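Local coordinates for protein BamaA.19900.a (Balamuthia mandrillaris, PDB 6VZZ) that probably phosphorylates glucose at its 6-hydroxyl as a glucokinase of the actin-like ATPase clan, and is caught here with the sugar bound, at residues A102-P107 with V111-N116; D146-C151 with V214-F219; D71-I76 with R128-S133. One frame throughout, in Å; residues are numbered along the deposited sequence.

Contact 1. Residues A102-P107 with V111-N116. With BGC (beta-D-glucopyranose), chain B.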
loop_
_atom_site.group_PDB
_atom_site.type_symbol
_atom_site.label_atom_id
_atom_site.label_comp_id
_atom_site.label_asym_id
_atom_site.label_seq_id
_atom_site.Cartn_x
_atom_site.Cartn_y
_atom_site.Cartn_z
ATOM N N ALA A 102 -9.141 16.624 -3.626
ATOM C CA ALA A 102 -7.995 15.953 -4.237
ATOM C C ALA A 102 -6.720 16.306 -3.469
ATOM O O ALA A 102 -5.812 16.978 -3.961
ATOM C CB ALA A 102 -7.889 16.331 -5.707
ATOM N N GLY A 103 -6.667 15.836 -2.233
ATOM C CA GLY A 103 -5.471 16.020 -1.444
ATOM C C GLY A 103 -5.609 15.383 -0.083
ATOM O O GLY A 103 -6.459 14.518 0.131
ATOM N N ARG A 104 -4.765 15.833 0.839
ATOM C CA ARG A 104 -4.648 15.259 2.169
ATOM C C ARG A 104 -5.460 16.061 3.162
ATOM O O ARG A 104 -5.718 17.250 2.970
ATOM C CB ARG A 104 -3.189 15.221 2.617
ATOM C CG ARG A 104 -2.326 14.265 1.839
ATOM C CD ARG A 104 -1.016 14.905 1.489
ATOM N NE ARG A 104 -0.218 15.211 2.672
ATOM C CZ ARG A 104 0.204 16.434 2.993
ATOM N NH1 ARG A 104 -0.091 17.485 2.221
ATOM N NH2 ARG A 104 0.929 16.603 4.088
ATOM N N ILE A 105 -5.836 15.404 4.252
ATOM C CA ILE A 105 -6.664 16.008 5.286
ATOM C C ILE A 105 -5.961 15.880 6.628
ATOM O O ILE A 105 -5.444 14.810 6.965
ATOM C CB ILE A 105 -8.052 15.355 5.328
ATOM C CG1 ILE A 105 -8.723 15.584 3.987
ATOM C CG2 ILE A 105 -8.889 15.908 6.480
ATOM C CD1 ILE A 105 -9.716 14.575 3.701
ATOM N N SER A 106 -5.954 16.967 7.390
ATOM C CA SER A 106 -5.215 17.002 8.637
ATOM C C SER A 106 -5.786 15.994 9.636
ATOM O O SER A 106 -6.962 15.625 9.557
ATOM C CB SER A 106 -5.262 18.411 9.221
ATOM O OG SER A 106 -6.604 18.846 9.345
ATOM N N PRO A 107 -4.964 15.521 10.574
ATOM C CA PRO A 107 -5.465 14.618 11.624
ATOM C C PRO A 107 -6.754 15.058 12.297
ATOM O O PRO A 107 -7.562 14.197 12.668
ATOM C CB PRO A 107 -4.299 14.592 12.615
ATOM C CG PRO A 107 -3.095 14.714 11.730
ATOM C CD PRO A 107 -3.491 15.593 10.569
ATOM N N VAL A 111 -8.764 20.711 7.967
ATOM C CA VAL A 111 -8.058 21.366 6.868
ATOM C C VAL A 111 -7.866 20.386 5.714
ATOM O O VAL A 111 -7.429 19.249 5.922
ATOM C CB VAL A 111 -6.684 21.907 7.320
ATOM C CG1 VAL A 111 -6.015 22.682 6.189
ATOM C CG2 VAL A 111 -6.819 22.751 8.577
ATOM N N LEU A 112 -8.165 20.842 4.498
ATOM C CA LEU A 112 -7.847 20.133 3.266
ATOM C C LEU A 112 -6.682 20.833 2.574
ATOM O O LEU A 112 -6.624 22.066 2.535
ATOM C CB LEU A 112 -9.065 20.081 2.332
ATOM C CG LEU A 112 -8.846 19.703 0.861
ATOM C CD1 LEU A 112 -8.488 18.225 0.681
ATOM C CD2 LEU A 112 -10.063 20.057 0.043
ATOM N N ASP A 113 -5.749 20.045 2.041
ATOM C CA ASP A 113 -4.576 20.536 1.318
ATOM C C ASP A 113 -4.691 19.971 -0.097
ATOM O O ASP A 113 -4.468 18.774 -0.310
ATOM C CB ASP A 113 -3.288 20.088 2.024
ATOM C CG ASP A 113 -2.023 20.728 1.452
ATOM O OD1 ASP A 113 -1.853 20.796 0.213
ATOM O OD2 ASP A 113 -1.174 21.160 2.262
ATOM N N VAL A 114 -5.062 20.807 -1.065
ATOM C CA VAL A 114 -5.287 20.325 -2.426
ATOM C C VAL A 114 -3.936 20.229 -3.129
ATOM O O VAL A 114 -3.284 21.238 -3.401
ATOM C CB VAL A 114 -6.261 21.223 -3.192
ATOM C CG1 VAL A 114 -6.498 20.659 -4.577
ATOM C CG2 VAL A 114 -7.575 21.331 -2.437
ATOM N N THR A 115 -3.519 19.001 -3.434
ATOM C CA THR A 115 -2.129 18.757 -3.806
ATOM C C THR A 115 -1.706 19.579 -5.020
ATOM O O THR A 115 -0.581 20.088 -5.070
ATOM C CB THR A 115 -1.926 17.267 -4.069
ATOM O OG1 THR A 115 -2.245 16.536 -2.882
ATOM C CG2 THR A 115 -0.484 16.973 -4.488
ATOM N N ASN A 116 -2.586 19.720 -6.010
ATOM C CA ASN A 116 -2.200 20.284 -7.297
ATOM C C ASN A 116 -2.787 21.673 -7.539
ATOM O O ASN A 116 -2.781 22.155 -8.677
ATOM C CB ASN A 116 -2.584 19.322 -8.420
ATOM C CG ASN A 116 -1.644 18.122 -8.503
ATOM O OD1 ASN A 116 -0.428 18.264 -8.394
ATOM N ND2 ASN A 116 -2.210 16.938 -8.692
HETATM C C2 BGC B . -3.608 13.882 -4.768
HETATM C C3 BGC B . -4.596 12.847 -4.253
HETATM C C4 BGC B . -5.808 12.778 -5.173
HETATM C C5 BGC B . -5.344 12.533 -6.604
HETATM C C6 BGC B . -6.465 12.489 -7.615
HETATM C C1 BGC B . -3.257 13.554 -6.211
HETATM O O1 BGC B . -2.297 14.415 -6.704
HETATM O O2 BGC B . -2.438 13.889 -3.959
HETATM O O3 BGC B . -4.988 13.152 -2.921
HETATM O O4 BGC B . -6.654 11.706 -4.784
HETATM O O5 BGC B . -4.449 13.584 -6.991
HETATM O O6 BGC B . -7.350 13.579 -7.459
HETATM O O HOH W 1 -4.941 17.981 -6.232
HETATM O O HOH W 2 -2.074 17.464 -0.403
#

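Contact 2. Residues D146-C151 with V214-F219. With BGC (beta-D-glucopyranose), chain B.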
loop_
_atom_site.group_PDB
_atom_site.type_symbol
_atom_site.label_atom_id
_atom_site.label_comp_id
_atom_site.label_asym_id
_atom_site.label_seq_id
_atom_site.Cartn_x
_atom_site.Cartn_y
_atom_site.Cartn_z
ATOM N N ASP A 146 -10.785 12.578 -2.290
ATOM C CA ASP A 146 -11.667 12.346 -3.432
ATOM C C ASP A 146 -11.749 10.863 -3.793
ATOM O O ASP A 146 -12.846 10.342 -4.034
ATOM C CB ASP A 146 -11.237 13.190 -4.635
ATOM C CG ASP A 146 -9.794 12.942 -5.066
ATOM O OD1 ASP A 146 -8.986 12.425 -4.259
ATOM O OD2 ASP A 146 -9.459 13.291 -6.225
ATOM N N LEU A 147 -10.614 10.154 -3.819
ATOM C CA LEU A 147 -10.682 8.719 -4.102
ATOM C C LEU A 147 -11.321 7.953 -2.953
ATOM O O LEU A 147 -11.999 6.943 -3.180
ATOM C CB LEU A 147 -9.295 8.158 -4.408
ATOM C CG LEU A 147 -8.988 7.987 -5.899
ATOM C CD1 LEU A 147 -9.813 6.861 -6.489
ATOM C CD2 LEU A 147 -9.252 9.279 -6.647
ATOM N N GLU A 148 -11.106 8.410 -1.719
ATOM C CA GLU A 148 -11.878 7.888 -0.602
ATOM C C GLU A 148 -13.374 8.060 -0.856
ATOM O O GLU A 148 -14.173 7.161 -0.563
ATOM C CB GLU A 148 -11.432 8.590 0.683
ATOM C CG GLU A 148 -12.272 8.305 1.915
ATOM C CD GLU A 148 -11.701 8.957 3.168
ATOM O OE1 GLU A 148 -10.830 9.853 3.043
ATOM O OE2 GLU A 148 -12.122 8.568 4.285
ATOM N N GLY A 149 -13.771 9.197 -1.434
ATOM C CA GLY A 149 -15.165 9.370 -1.813
ATOM C C GLY A 149 -15.598 8.418 -2.917
ATOM O O GLY A 149 -16.727 7.912 -2.906
ATOM N N THR A 150 -14.713 8.169 -3.888
ATOM C CA THR A 150 -15.016 7.209 -4.945
ATOM C C THR A 150 -15.349 5.846 -4.357
ATOM O O THR A 150 -16.332 5.205 -4.750
ATOM C CB THR A 150 -13.831 7.087 -5.908
ATOM O OG1 THR A 150 -13.541 8.364 -6.494
ATOM C CG2 THR A 150 -14.135 6.083 -7.003
ATOM N N CYS A 151 -14.543 5.396 -3.395
ATOM C CA CYS A 151 -14.778 4.083 -2.810
ATOM C C CYS A 151 -16.141 4.009 -2.130
ATOM O O CYS A 151 -16.864 3.015 -2.295
ATOM C CB CYS A 151 -13.651 3.739 -1.843
ATOM S SG CYS A 151 -12.072 3.576 -2.703
ATOM N N VAL A 214 -12.866 1.771 3.759
ATOM C CA VAL A 214 -12.138 2.558 2.775
ATOM C C VAL A 214 -10.814 2.978 3.389
ATOM O O VAL A 214 -10.776 3.483 4.521
ATOM C CB VAL A 214 -12.951 3.784 2.328
ATOM C CG1 VAL A 214 -12.190 4.586 1.277
ATOM C CG2 VAL A 214 -14.305 3.358 1.790
ATOM N N MET A 215 -9.723 2.768 2.649
ATOM C CA MET A 215 -8.449 3.317 3.053
ATOM C C MET A 215 -7.979 4.335 2.028
ATOM O O MET A 215 -7.718 3.965 0.873
ATOM C CB MET A 215 -7.404 2.227 3.231
ATOM C CG MET A 215 -6.160 2.777 3.895
ATOM S SD MET A 215 -4.796 1.624 3.997
ATOM C CE MET A 215 -3.564 2.719 4.743
ATOM N N PRO A 216 -7.834 5.607 2.399
ATOM C CA PRO A 216 -7.296 6.587 1.454
ATOM C C PRO A 216 -5.796 6.418 1.315
ATOM O O PRO A 216 -5.110 5.973 2.240
ATOM C CB PRO A 216 -7.654 7.935 2.093
ATOM C CG PRO A 216 -7.793 7.647 3.538
ATOM C CD PRO A 216 -8.247 6.221 3.672
ATOM N N MET A 217 -5.288 6.769 0.134
ATOM C CA MET A 217 -3.893 6.527 -0.187
ATOM C C MET A 217 -3.346 7.658 -1.059
ATOM O O MET A 217 -4.095 8.441 -1.653
ATOM C CB MET A 217 -3.720 5.178 -0.890
ATOM C CG MET A 217 -4.067 3.971 -0.051
ATOM S SD MET A 217 -3.878 2.419 -0.960
ATOM C CE MET A 217 -4.087 1.234 0.372
ATOM N N GLU A 218 -2.015 7.723 -1.145
ATOM C CA GLU A 218 -1.348 8.734 -1.956
ATOM C C GLU A 218 -0.330 8.107 -2.902
ATOM O O GLU A 218 0.705 8.704 -3.198
ATOM C CB GLU A 218 -0.683 9.778 -1.065
ATOM C CG GLU A 218 -1.667 10.721 -0.398
ATOM C CD GLU A 218 -2.377 11.604 -1.410
ATOM O OE1 GLU A 218 -1.811 11.841 -2.514
ATOM O OE2 GLU A 218 -3.512 12.047 -1.111
ATOM N N PHE A 219 -0.619 6.908 -3.405
ATOM C CA PHE A 219 0.366 6.166 -4.177
ATOM C C PHE A 219 0.657 6.785 -5.534
ATOM O O PHE A 219 1.633 6.384 -6.176
ATOM C CB PHE A 219 -0.074 4.709 -4.346
ATOM C CG PHE A 219 0.413 3.812 -3.236
ATOM C CD1 PHE A 219 1.767 3.502 -3.127
ATOM C CD2 PHE A 219 -0.466 3.304 -2.293
ATOM C CE1 PHE A 219 2.235 2.696 -2.111
ATOM C CE2 PHE A 219 -0.010 2.497 -1.274
ATOM C CZ PHE A 219 1.349 2.193 -1.182
HETATM C C2 BGC B . -3.608 13.882 -4.768
HETATM C C3 BGC B . -4.596 12.847 -4.253
HETATM C C4 BGC B . -5.808 12.778 -5.173
HETATM C C5 BGC B . -5.344 12.533 -6.604
HETATM C C6 BGC B . -6.465 12.489 -7.615
HETATM C C1 BGC B . -3.257 13.554 -6.211
HETATM O O1 BGC B . -2.297 14.415 -6.704
HETATM O O2 BGC B . -2.438 13.889 -3.959
HETATM O O3 BGC B . -4.988 13.152 -2.921
HETATM O O4 BGC B . -6.654 11.706 -4.784
HETATM O O5 BGC B . -4.449 13.584 -6.991
HETATM O O6 BGC B . -7.350 13.579 -7.459
#

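Contact 3. Residues D71-I76 with R128-S133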
loop_
_atom_site.group_PDB
_atom_site.type_symbol
_atom_site.label_atom_id
_atom_site.label_comp_id
_atom_site.label_asym_id
_atom_site.label_seq_id
_atom_site.Cartn_x
_atom_site.Cartn_y
_atom_site.Cartn_z
ATOM N N ASP A 71 -7.363 27.328 -6.916
ATOM C CA ASP A 71 -6.903 27.728 -5.592
ATOM C C ASP A 71 -8.110 27.823 -4.663
ATOM O O ASP A 71 -9.255 27.944 -5.108
ATOM C CB ASP A 71 -6.054 29.025 -5.634
ATOM C CG ASP A 71 -6.871 30.312 -5.728
ATOM O OD1 ASP A 71 -8.113 30.293 -5.739
ATOM O OD2 ASP A 71 -6.244 31.392 -5.792
ATOM N N THR A 72 -7.843 27.747 -3.360
ATOM C CA THR A 72 -8.928 27.650 -2.391
ATOM C C THR A 72 -9.642 28.979 -2.178
ATOM O O THR A 72 -10.818 28.981 -1.802
ATOM C CB THR A 72 -8.397 27.114 -1.059
ATOM O OG1 THR A 72 -7.289 27.915 -0.624
ATOM C CG2 THR A 72 -7.950 25.653 -1.206
ATOM N N ARG A 73 -8.969 30.111 -2.407
ATOM C CA ARG A 73 -9.654 31.396 -2.279
ATOM C C ARG A 73 -10.761 31.526 -3.319
ATOM O O ARG A 73 -11.840 32.057 -3.026
ATOM C CB ARG A 73 -8.661 32.556 -2.397
ATOM C CG ARG A 73 -7.395 32.458 -1.511
ATOM C CD ARG A 73 -7.684 32.330 -0.007
ATOM N NE ARG A 73 -7.953 30.945 0.400
ATOM C CZ ARG A 73 -8.413 30.591 1.599
ATOM N NH1 ARG A 73 -8.660 31.517 2.516
ATOM N NH2 ARG A 73 -8.645 29.315 1.878
ATOM N N LYS A 74 -10.523 31.031 -4.537
ATOM C CA LYS A 74 -11.577 31.030 -5.547
ATOM C C LYS A 74 -12.698 30.057 -5.189
ATOM O O LYS A 74 -13.861 30.307 -5.526
ATOM C CB LYS A 74 -10.991 30.704 -6.925
ATOM N N LEU A 75 -12.380 28.958 -4.502
ATOM C CA LEU A 75 -13.424 28.062 -4.018
ATOM C C LEU A 75 -14.315 28.757 -2.991
ATOM O O LEU A 75 -15.547 28.654 -3.045
ATOM C CB LEU A 75 -12.804 26.804 -3.416
ATOM C CG LEU A 75 -12.309 25.745 -4.401
ATOM C CD1 LEU A 75 -11.880 24.486 -3.665
ATOM C CD2 LEU A 75 -13.395 25.428 -5.425
ATOM N N ILE A 76 -13.707 29.468 -2.038
ATOM C CA ILE A 76 -14.490 30.153 -1.017
ATOM C C ILE A 76 -15.486 31.111 -1.661
ATOM O O ILE A 76 -16.653 31.177 -1.255
ATOM C CB ILE A 76 -13.555 30.868 -0.019
ATOM C CG1 ILE A 76 -12.811 29.835 0.827
ATOM C CG2 ILE A 76 -14.327 31.825 0.891
ATOM C CD1 ILE A 76 -11.754 30.438 1.708
ATOM N N ARG A 128 -12.467 24.047 7.171
ATOM C CA ARG A 128 -13.913 23.950 7.380
ATOM C C ARG A 128 -14.517 25.284 7.796
ATOM O O ARG A 128 -15.550 25.707 7.265
ATOM C CB ARG A 128 -14.221 22.947 8.476
ATOM C CG ARG A 128 -14.261 21.493 8.174
ATOM C CD ARG A 128 -14.253 20.933 9.571
ATOM N NE ARG A 128 -14.632 19.549 9.719
ATOM C CZ ARG A 128 -14.441 18.888 10.851
ATOM N NH1 ARG A 128 -14.795 17.607 10.955
ATOM N NH2 ARG A 128 -13.880 19.522 11.877
ATOM N N SER A 129 -13.904 25.937 8.789
ATOM C CA SER A 129 -14.421 27.170 9.365
ATOM C C SER A 129 -14.520 28.318 8.369
ATOM O O SER A 129 -15.085 29.359 8.714
ATOM C CB SER A 129 -13.535 27.598 10.533
ATOM O OG SER A 129 -12.292 28.090 10.066
ATOM N N GLU A 130 -13.968 28.176 7.165
ATOM C CA GLU A 130 -14.076 29.199 6.134
ATOM C C GLU A 130 -15.301 29.027 5.255
ATOM O O GLU A 130 -15.585 29.906 4.433
ATOM C CB GLU A 130 -12.835 29.191 5.237
ATOM C CG GLU A 130 -11.534 29.553 5.917
ATOM C CD GLU A 130 -10.362 29.502 4.948
ATOM O OE1 GLU A 130 -9.798 30.579 4.638
ATOM O OE2 GLU A 130 -10.017 28.384 4.479
ATOM N N LEU A 131 -15.997 27.932 5.387
ATOM C CA LEU A 131 -17.140 27.515 4.599
ATOM C C LEU A 131 -18.411 28.166 5.123
ATOM O O LEU A 131 -18.571 28.341 6.335
ATOM C CB LEU A 131 -17.286 26.001 4.649
ATOM C CG LEU A 131 -16.084 25.226 4.113
ATOM C CD1 LEU A 131 -16.255 23.734 4.362
ATOM C CD2 LEU A 131 -15.898 25.505 2.637
ATOM N N PRO A 132 -19.333 28.520 4.228
ATOM C CA PRO A 132 -20.598 29.130 4.675
ATOM C C PRO A 132 -21.448 28.141 5.471
ATOM O O PRO A 132 -21.691 27.012 5.042
ATOM C CB PRO A 132 -21.278 29.546 3.365
ATOM C CG PRO A 132 -20.675 28.661 2.316
ATOM C CD PRO A 132 -19.275 28.333 2.767
ATOM N N SER A 133 -21.902 28.588 6.646
ATOM C CA SER A 133 -22.715 27.755 7.530
ATOM C C SER A 133 -23.950 27.176 6.844
ATOM O O SER A 133 -24.356 26.053 7.165
ATOM C CB SER A 133 -23.146 28.571 8.742
ATOM O OG SER A 133 -22.057 28.759 9.619
#

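Contact 1. Residues A102-P107 with V111-N116
The carbonyl oxygen of D113 comes up against the bare backbone of G103, whose CA donates a CH···O contact to it at 3.1 Å; glycine suits this place because D113 O occupies the position a CB would need. The strands form a β-hairpin beside the glucose, 103-105 and 111-114 running antiparallel at 162°. R104 and D113 are its hydrogen-bonded pair, D113 N giving to R104 O at 2.9 Å, while G103-V114 and I105-L112 are non-hydrogen-bonded pairs.

The hairpin has two unlike faces. On one, the branched apolar chains of I105 and L112 meet, I105 CG1 to L112 CD1 at 4.2 Å, and both pack on F143 of strand 141-145. On the other, R104 and D113 lie side by side with their flat groups turned 59° apart, joined by a long salt bridge of 3.8 Å between R104 NH1 and D113 OD2. D113 has a stronger partner in R125, whereas R104 also forms a cation-pi contact with W365 of the second subunit. Near the turn, S106 N gives to V111 O, and V111 N gives to S106 OG at 3.2 Å. A chi1 of 54° turns OG across to V111 N, and OG also bonds D108 OD1.

At the opposite end the chain opens into the sugar pocket. T115 N holds A102 O at 3.1 Å, and a water links that same carbonyl to N116 N. The short side chain of A102 brings only a methyl to the sugar, near O6. A second water, lying in the guanidinium plane at the edge of R104, donates to D113 O at 2.7 Å and touches T115 OG1, which itself stands 2.9 Å from glucose O2.

Contact 2. Residues D146-C151 with V214-F219
Apolar packing between a helix start and the outermost strand of this chain's six-stranded sheet brings C151 and E148 onto V214, where helix 146-159 lies beside strand 213-216. The short segments run nearly antiparallel, 164° between their directions and 7.8 Å between axes. The small side chain of C151 packs its CB on V214 CG1 at 3.5 Å, and on CG2 as well. V214 is suited to the spot because its two methyls spread beneath the helix, and CG1 also reaches the E148 carbonyl.

E148 contributes through its hydrocarbon part. With CG anti to the backbone N (chi1 172°) and an extended chain beyond, E148 CG passes over V214 CG1 at 3.8 Å and the carboxylate end runs alongside the P216 ring, E148 OE1 lying 3.8 Å from P216 CG. That oxygen is satisfied by N145 N, so the glutamate also ties down the start of the helix.

Beyond the packing, each segment carries one carboxylate to the glucose. D146 OD1 accepts from glucose O4 and D146 OD2 from glucose O6, both very short at 2.5 Å, their exact lengths doubtful at this resolution. E218, further along its segment, accepts from glucose O2 on OE1 and O3 on OE2, both at 2.6 Å. N145, H221 and E258 also bond the sugar, an arrangement consistent with the interlobe glucose site of the actin-like sugar kinases.

Contact 3. Residues D71-I76 with R128-S133
R73 and E130 cross at about a right angle and meet end-on, guanidinium to carboxylate, one nitrogen to each oxygen. R73 NH1 gives to E130 OE1 at 2.6 Å with a nearly straight bond, and R73 NH2 gives to E130 OE2 at 3.1 Å; a weaker bond joins NH2 to OE1. Both oxygens are met on the syn side and lie near the guanidinium plane, although the two flat groups are turned 30° from each other. Bends at chi2 (-57°) and chi3 (84°) turn the guanidinium out beside helix 72-90 toward T72, R73 NE giving to T72 OG1 at 3.3 Å.

I76, further along the helix, lays CD1 over one face of the guanidinium, offset toward the rim. The ethyl arm of I76, ending in CD1, suits the place, because the same methyl also touches E130 OE1 at 3.5 Å and so lies against both partners. At the helix start, D71 is the N-cap, D71 OD1 accepting from K74 N at 2.8 Å, and its other oxygen binds H123.

E130 is tied directly to the backbone of strand 125-127, its OE2 accepting from K127 N; R73 is tied only indirectly, through T72 OG1, which bonds R125 O. The geometry implies a directional, two-pronged salt bridge at the surface that probably restricts rotation of both charged groups and joins helix 72-90 to the 3-10 segment 128-130.

Overall arrangement
Along the chain, contact 1 is nested within the loop that contact 3 closes, and contact 2 follows both. Contacts 1 and 2 lie 12 Å apart between centres and touch, A102 packing on D146 and R104 on E218, so both line the glucose pocket, and both reach the second subunit. Contact 3 sits about 13 Å from contact 1 and 22 Å from contact 2, centre to centre, at the surface beyond strand 125-127, the third strand of the hairpin's sheet. Helix 146-159 of contact 2 continues from strand 141-145 of the five-stranded sheet and packs on the six-stranded one, placing the sugar where the two lobes meet.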